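Local coordinates for alpha-catenin-like protein hmp-1 (Caenorhabditis elegans, PDB 5H5M) that links the cadherin-catenin complex of adherens junctions to actin filaments and is required for cell migration and cell shape changes during embryonic body enclosure and elongation, at residues A[35-38]-A[39-42]; A[61-64]-A[65-69]; A[107-110]-A[111-115]. All coordinates share one frame; numbering follows the deposited sequence.

Contact 1: residues A[35-38]-A[39-42]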
loop_
_atom_site.group_PDB
_atom_site.type_symbol
_atom_site.label_atom_id
_atom_site.label_comp_id
_atom_site.label_asym_id
_atom_site.label_seq_id
_atom_site.Cartn_x
_atom_site.Cartn_y
_atom_site.Cartn_z
ATOM N N GLU A 35 26.621 15.238 8.077
ATOM C CA GLU A 35 26.066 15.838 6.869
ATOM C C GLU A 35 25.962 14.801 5.751
ATOM O O GLU A 35 25.007 14.806 4.982
ATOM C CB GLU A 35 26.915 17.027 6.414
ATOM C CG GLU A 35 26.678 18.301 7.213
ATOM C CD GLU A 35 27.587 19.437 6.787
ATOM O OE1 GLU A 35 28.578 19.175 6.073
ATOM O OE2 GLU A 35 27.309 20.595 7.165
ATOM N N GLY A 36 26.949 13.914 5.669
ATOM C CA GLY A 36 26.923 12.833 4.699
ATOM C C GLY A 36 25.830 11.836 5.030
ATOM O O GLY A 36 25.146 11.324 4.143
ATOM N N HIS A 37 25.667 11.569 6.321
ATOM C CA HIS A 37 24.620 10.680 6.815
ATOM C C HIS A 37 23.237 11.215 6.444
ATOM O O HIS A 37 22.381 10.476 5.953
ATOM C CB HIS A 37 24.747 10.518 8.333
ATOM C CG HIS A 37 24.085 9.289 8.873
ATOM N ND1 HIS A 37 24.462 8.710 10.068
ATOM C CD2 HIS A 37 23.070 8.534 8.394
ATOM C CE1 HIS A 37 23.710 7.650 10.297
ATOM N NE2 HIS A 37 22.856 7.520 9.297
ATOM N N CYS A 38 23.032 12.508 6.673
ATOM C CA CYS A 38 21.771 13.164 6.343
ATOM C C CYS A 38 21.463 13.123 4.849
ATOM O O CYS A 38 20.318 12.904 4.450
ATOM C CB CYS A 38 21.792 14.616 6.817
ATOM S SG CYS A 38 20.321 15.562 6.374
ATOM N N GLU A 39 22.482 13.345 4.025
ATOM C CA GLU A 39 22.294 13.371 2.579
ATOM C C GLU A 39 21.947 11.994 2.017
ATOM O O GLU A 39 21.266 11.894 0.997
ATOM C CB GLU A 39 23.540 13.925 1.883
ATOM C CG GLU A 39 23.816 15.391 2.186
ATOM C CD GLU A 39 22.647 16.295 1.833
ATOM O OE1 GLU A 39 22.019 16.079 0.775
ATOM O OE2 GLU A 39 22.351 17.219 2.621
ATOM N N ARG A 40 22.409 10.937 2.680
ATOM C CA ARG A 40 22.072 9.578 2.261
ATOM C C ARG A 40 20.607 9.281 2.552
ATOM O O ARG A 40 19.945 8.570 1.794
ATOM C CB ARG A 40 22.973 8.548 2.949
ATOM C CG ARG A 40 24.400 8.533 2.421
ATOM C CD ARG A 40 25.160 7.295 2.875
ATOM N NE ARG A 40 25.448 7.310 4.308
ATOM C CZ ARG A 40 26.492 7.925 4.855
ATOM N NH1 ARG A 40 27.352 8.588 4.092
ATOM N NH2 ARG A 40 26.675 7.882 6.167
ATOM N N ILE A 41 20.110 9.833 3.654
ATOM C CA ILE A 41 18.695 9.746 3.993
ATOM C C ILE A 41 17.860 10.493 2.953
ATOM O O ILE A 41 16.861 9.975 2.451
ATOM C CB ILE A 41 18.415 10.324 5.398
ATOM C CG1 ILE A 41 19.131 9.495 6.466
ATOM C CG2 ILE A 41 16.927 10.376 5.677
ATOM C CD1 ILE A 41 18.922 10.001 7.874
ATOM N N VAL A 42 18.291 11.707 2.625
ATOM C CA VAL A 42 17.573 12.541 1.670
ATOM C C VAL A 42 17.572 11.915 0.275
ATOM O O VAL A 42 16.549 11.924 -0.414
ATOM C CB VAL A 42 18.174 13.959 1.608
ATOM C CG1 VAL A 42 17.538 14.771 0.486
ATOM C CG2 VAL A 42 18.001 14.661 2.947
#

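Contact 2: residues A[61-64]-A[65-69]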
loop_
_atom_site.group_PDB
_atom_site.type_symbol
_atom_site.label_atom_id
_atom_site.label_comp_id
_atom_site.label_asym_id
_atom_site.label_seq_id
_atom_site.Cartn_x
_atom_site.Cartn_y
_atom_site.Cartn_z
ATOM N N LYS A 61 5.260 15.987 0.629
ATOM C CA LYS A 61 5.515 15.946 2.064
ATOM C C LYS A 61 6.917 15.418 2.337
ATOM O O LYS A 61 7.628 15.926 3.210
ATOM C CB LYS A 61 4.476 15.085 2.785
ATOM C CG LYS A 61 3.109 15.735 2.894
ATOM C CD LYS A 61 2.140 14.869 3.681
ATOM C CE LYS A 61 1.401 13.910 2.762
ATOM N NZ LYS A 61 0.131 13.407 3.354
ATOM N N ILE A 62 7.308 14.399 1.580
ATOM C CA ILE A 62 8.635 13.811 1.692
ATOM C C ILE A 62 9.711 14.830 1.324
ATOM O O ILE A 62 10.713 14.969 2.027
ATOM C CB ILE A 62 8.769 12.564 0.799
ATOM C CG1 ILE A 62 7.831 11.462 1.298
ATOM C CG2 ILE A 62 10.210 12.070 0.771
ATOM C CD1 ILE A 62 7.848 10.212 0.459
ATOM N N VAL A 63 9.488 15.544 0.225
ATOM C CA VAL A 63 10.402 16.590 -0.228
ATOM C C VAL A 63 10.557 17.694 0.821
ATOM O O VAL A 63 11.673 18.096 1.155
ATOM C CB VAL A 63 9.922 17.208 -1.559
ATOM C CG1 VAL A 63 10.727 18.450 -1.905
ATOM C CG2 VAL A 63 10.016 16.185 -2.676
ATOM N N ALA A 64 9.431 18.170 1.346
ATOM C CA ALA A 64 9.435 19.235 2.347
ATOM C C ALA A 64 10.162 18.826 3.630
ATOM O O ALA A 64 10.946 19.601 4.180
ATOM C CB ALA A 64 8.010 19.657 2.663
ATOM N N GLU A 65 9.902 17.609 4.104
ATOM C CA GLU A 65 10.512 17.131 5.339
ATOM C C GLU A 65 12.004 16.865 5.184
ATOM O O GLU A 65 12.748 16.920 6.161
ATOM C CB GLU A 65 9.809 15.865 5.834
ATOM C CG GLU A 65 8.511 16.136 6.579
ATOM C CD GLU A 65 8.706 17.029 7.792
ATOM O OE1 GLU A 65 9.760 16.923 8.454
ATOM O OE2 GLU A 65 7.803 17.840 8.083
ATOM N N CYS A 66 12.442 16.575 3.964
ATOM C CA CYS A 66 13.869 16.428 3.703
ATOM C C CYS A 66 14.580 17.763 3.875
ATOM O O CYS A 66 15.666 17.829 4.449
ATOM C CB CYS A 66 14.119 15.873 2.300
ATOM S SG CYS A 66 13.780 14.115 2.144
ATOM N N ASN A 67 13.955 18.825 3.376
ATOM C CA ASN A 67 14.505 20.167 3.512
ATOM C C ASN A 67 14.501 20.620 4.966
ATOM O O ASN A 67 15.426 21.291 5.416
ATOM C CB ASN A 67 13.724 21.158 2.646
ATOM C CG ASN A 67 13.863 20.870 1.164
ATOM O OD1 ASN A 67 14.856 20.288 0.727
ATOM N ND2 ASN A 67 12.870 21.281 0.382
ATOM N N ASN A 68 13.455 20.245 5.697
ATOM C CA ASN A 68 13.366 20.563 7.116
ATOM C C ASN A 68 14.431 19.823 7.922
ATOM O O ASN A 68 15.017 20.377 8.852
ATOM C CB ASN A 68 11.973 20.234 7.659
ATOM C CG ASN A 68 10.873 21.055 6.999
ATOM O OD1 ASN A 68 11.123 22.130 6.450
ATOM N ND2 ASN A 68 9.645 20.552 7.058
ATOM N N LEU A 69 14.675 18.568 7.555
ATOM C CA LEU A 69 15.694 17.760 8.213
ATOM C C LEU A 69 17.093 18.345 8.003
ATOM O O LEU A 69 17.900 18.381 8.934
ATOM C CB LEU A 69 15.642 16.319 7.706
ATOM C CG LEU A 69 16.647 15.341 8.315
ATOM C CD1 LEU A 69 16.600 15.387 9.837
ATOM C CD2 LEU A 69 16.377 13.930 7.812
#

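Contact 3: residues A[107-110]-A[111-115]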
loop_
_atom_site.group_PDB
_atom_site.type_symbol
_atom_site.label_atom_id
_atom_site.label_comp_id
_atom_site.label_asym_id
_atom_site.label_seq_id
_atom_site.Cartn_x
_atom_site.Cartn_y
_atom_site.Cartn_z
ATOM N N LEU A 107 9.495 12.391 8.705
ATOM C CA LEU A 107 10.000 11.904 7.429
ATOM C C LEU A 107 9.769 10.407 7.281
ATOM O O LEU A 107 9.349 9.942 6.223
ATOM C CB LEU A 107 11.488 12.220 7.275
ATOM C CG LEU A 107 12.125 11.699 5.983
ATOM C CD1 LEU A 107 11.447 12.299 4.764
ATOM C CD2 LEU A 107 13.615 11.989 5.960
ATOM N N ARG A 108 10.023 9.646 8.340
ATOM C CA ARG A 108 9.879 8.202 8.231
ATOM C C ARG A 108 8.406 7.797 8.152
ATOM O O ARG A 108 8.075 6.819 7.484
ATOM C CB ARG A 108 10.588 7.483 9.386
ATOM C CG ARG A 108 10.138 7.849 10.781
ATOM C CD ARG A 108 10.971 7.091 11.808
ATOM N NE ARG A 108 10.805 5.645 11.676
ATOM C CZ ARG A 108 11.756 4.754 11.938
ATOM N NH1 ARG A 108 12.956 5.157 12.338
ATOM N NH2 ARG A 108 11.510 3.458 11.790
ATOM N N ARG A 109 7.522 8.550 8.799
ATOM C CA ARG A 109 6.093 8.264 8.691
ATOM C C ARG A 109 5.635 8.434 7.250
ATOM O O ARG A 109 4.911 7.592 6.719
ATOM C CB ARG A 109 5.262 9.162 9.610
ATOM C CG ARG A 109 3.777 8.799 9.602
ATOM C CD ARG A 109 2.928 9.735 10.451
ATOM N NE ARG A 109 2.902 11.096 9.920
ATOM C CZ ARG A 109 3.626 12.101 10.402
ATOM N NH1 ARG A 109 3.539 13.306 9.853
ATOM N NH2 ARG A 109 4.432 11.901 11.437
ATOM N N HIS A 110 6.071 9.525 6.622
ATOM C CA HIS A 110 5.771 9.788 5.216
ATOM C C HIS A 110 6.294 8.689 4.290
ATOM O O HIS A 110 5.606 8.272 3.358
ATOM C CB HIS A 110 6.357 11.135 4.795
ATOM C CG HIS A 110 5.654 12.313 5.394
ATOM N ND1 HIS A 110 6.313 13.464 5.768
ATOM C CD2 HIS A 110 4.344 12.520 5.672
ATOM C CE1 HIS A 110 5.440 14.328 6.260
ATOM N NE2 HIS A 110 4.240 13.780 6.211
ATOM N N LEU A 111 7.512 8.225 4.553
ATOM C CA LEU A 111 8.133 7.189 3.735
ATOM C C LEU A 111 7.403 5.858 3.890
ATOM O O LEU A 111 7.127 5.176 2.898
ATOM C CB LEU A 111 9.610 7.021 4.102
ATOM C CG LEU A 111 10.526 8.221 3.844
ATOM C CD1 LEU A 111 11.837 8.062 4.593
ATOM C CD2 LEU A 111 10.776 8.407 2.350
ATOM N N ARG A 112 7.100 5.492 5.135
ATOM C CA ARG A 112 6.404 4.242 5.415
ATOM C C ARG A 112 5.066 4.209 4.690
ATOM O O ARG A 112 4.697 3.200 4.094
ATOM C CB ARG A 112 6.186 4.047 6.923
ATOM C CG ARG A 112 7.458 3.852 7.743
ATOM C CD ARG A 112 8.234 2.597 7.352
ATOM N NE ARG A 112 7.940 1.469 8.235
ATOM C CZ ARG A 112 7.067 0.508 7.955
ATOM N NH1 ARG A 112 6.400 0.530 6.807
ATOM N NH2 ARG A 112 6.861 -0.477 8.821
ATOM N N ARG A 113 4.351 5.330 4.730
ATOM C CA ARG A 113 3.018 5.400 4.148
ATOM C C ARG A 113 3.075 5.523 2.630
ATOM O O ARG A 113 2.094 5.236 1.940
ATOM C CB ARG A 113 2.231 6.561 4.759
ATOM C CG ARG A 113 1.845 6.308 6.210
ATOM C CD ARG A 113 0.937 7.387 6.773
ATOM N NE ARG A 113 0.546 7.080 8.149
ATOM C CZ ARG A 113 -0.371 7.753 8.836
ATOM N NH1 ARG A 113 -1.000 8.779 8.279
ATOM N NH2 ARG A 113 -0.659 7.400 10.083
ATOM N N ALA A 114 4.226 5.944 2.110
ATOM C CA ALA A 114 4.443 5.940 0.670
ATOM C C ALA A 114 4.521 4.498 0.180
ATOM O O ALA A 114 4.010 4.162 -0.888
ATOM C CB ALA A 114 5.713 6.706 0.305
ATOM N N ILE A 115 5.167 3.650 0.974
ATOM C CA ILE A 115 5.246 2.227 0.669
ATOM C C ILE A 115 3.865 1.581 0.824
ATOM O O ILE A 115 3.459 0.754 0.006
ATOM C CB ILE A 115 6.294 1.515 1.566
ATOM C CG1 ILE A 115 7.643 1.418 0.844
ATOM C CG2 ILE A 115 5.837 0.119 1.953
ATOM C CD1 ILE A 115 8.217 2.747 0.384
#

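Contact 1: residues A[35-38]-A[39-42]
Two successive turns of helix 27-49, part of the helical-bundle M domain of this alpha-catenin, meet here where Arg40 folds back over Gly36 and His37. The frame is ordinary alpha-helical bonding: Glu39 N to Glu35 O, Arg40 N to Gly36 O, Ile41 N to His37 O, and Val42 N to Cys38 O at 3.0 Å. The Arg40 chain leaves with CG beside its own backbone N and then bends at chi3 (-70°), which turns the guanidinium back along the helix. One face of that group lies over the preceding turn, with Arg40 NH2 3.5 Å from His37 CA and Arg40 NH1 3.5 Å from Gly36 O, both under its rim. The His37 side chain crosses that of Arg40 at about a right angle, and the ring and guanidinium planes are 27° apart; NH2 of Arg40 approaches CB of His37 to 3.9 Å. The imidazole is held from elsewhere, by NE2 bonding to Glu10 O and by an edge-to-face contact with Phe14, both on helix 6-17. On the side facing helix 56-80, Cys38 SG lies 4.2 Å from Val42 CG2, while Glu39 bends at chi2 and forms a salt bridge with Arg70. The chemistry is thus divided around the helix: sulfur and methyl groups pack toward one neighbour, His37 reaches another, and the positive charge of Arg40 has a long, weak ion pair from NE to Glu10 on helix 6-17, to which the Gly36 carbonyl probably adds a little electrostatic stabilisation.

Contact 2: residues A[61-64]-A[65-69]
Val63 O receives two backbone N-H groups, a sound bond from Asn67 N at 3.3 Å and a weak one from Cys66 N. It belongs to the regular ladder of helix 56-80, a bundle helix of the M domain in a region predicted to be coiled coil. Neighbouring rungs join Glu65 N to Lys61 O, Cys66 N to Ile62 O, and Asn68 N to Ala64 O at 3.0 Å. The two asparagines both set their amides against the previous turn. In Asn68, CG sits opposite its carbonyl carbon (chi1 -63°), which brings CG to 3.2 Å from Ala64 O; the amide nitrogen is also near that oxygen, but its angle is too poor for a bond. Asn68 ND2 instead makes a weak hydrogen bond to Glu65 OE2 at 3.4 Å, reaching along the helix to a carboxylate brought round toward Asn68 by the bend at chi2 of Glu65 (-58°). A leucine at Asn68 would probably leave Glu65 OE2 without this amide donor and its carboxylate less restrained in rotation. Asn67 lies similarly over Val63, its ND2 4.2 Å from Val63 CG1. Around the helix, Ile62 and Cys66 pack against helix 27-49, touching Ser45, whereas Lys61 and Glu65 lie on His110 of helix 92-122. Between the two inward-facing side chains of this turn, Ile62 CG2 stands 4.3 Å from Cys66 SG.

Contact 3: residues A[107-110]-A[111-115]
Arg109 and Arg113 run side by side and point the same way, their contact being made by the aliphatic part of one and the flat end of the other. Arg109 CD lies over the centre of one face of the Arg113 guanidinium, 4.2 Å from CZ, and Arg109 CG comes within 3.9 Å of Arg113 NE. Arg113 is extended from CG to NE, whereas Arg109 bends at chi3 (66°); the two guanidinium planes stand 80° apart. Each charge has an acidic partner, Asp106 for Arg109 and Asp239 for Arg113, which should offset their mutual repulsion. Apolar packing comes from Leu107 and Leu111, with CG of the first 3.9 Å from CD1 of the second. These leucines belong to the buried side of helix 92-122 in the M-domain bundle: both touch Ser45 of helix 27-49, and Leu111 also packs on helix 6-17. Backbone hydrogen bonds form the third group. Leu111 N bonds to Leu107 O and Arg113 N to Arg109 O, while Arg112 N reaches Arg108 O at 2.9 Å with an N-H...O angle of 165°. One step beyond Arg113, Ala114 N bonds to His110 O at 3.0 Å.

Overall arrangement
Following the chain from its N terminus, contact 1 comes first on helix 27-49, contact 2 next on helix 56-80 and contact 3 last on helix 92-122. Each joins consecutive turns of one helix, so none closes a long loop, and they run in series without nesting or crossing. Laterally, however, all three touch. Val42 CG1 of contact 1 packs on Cys66 CB of contact 2 at 4.0 Å. Ile41 CG2 meets Leu107 CD2 of contact 3 at 3.7 Å, and Leu69 CD2 of contact 2 reaches that same methyl. Ile62 CG1 lies 3.8 Å from His110 CB. Together these touches tie helices 27-49, 56-80 and 92-122, with helix 6-17 packed on the first and the last.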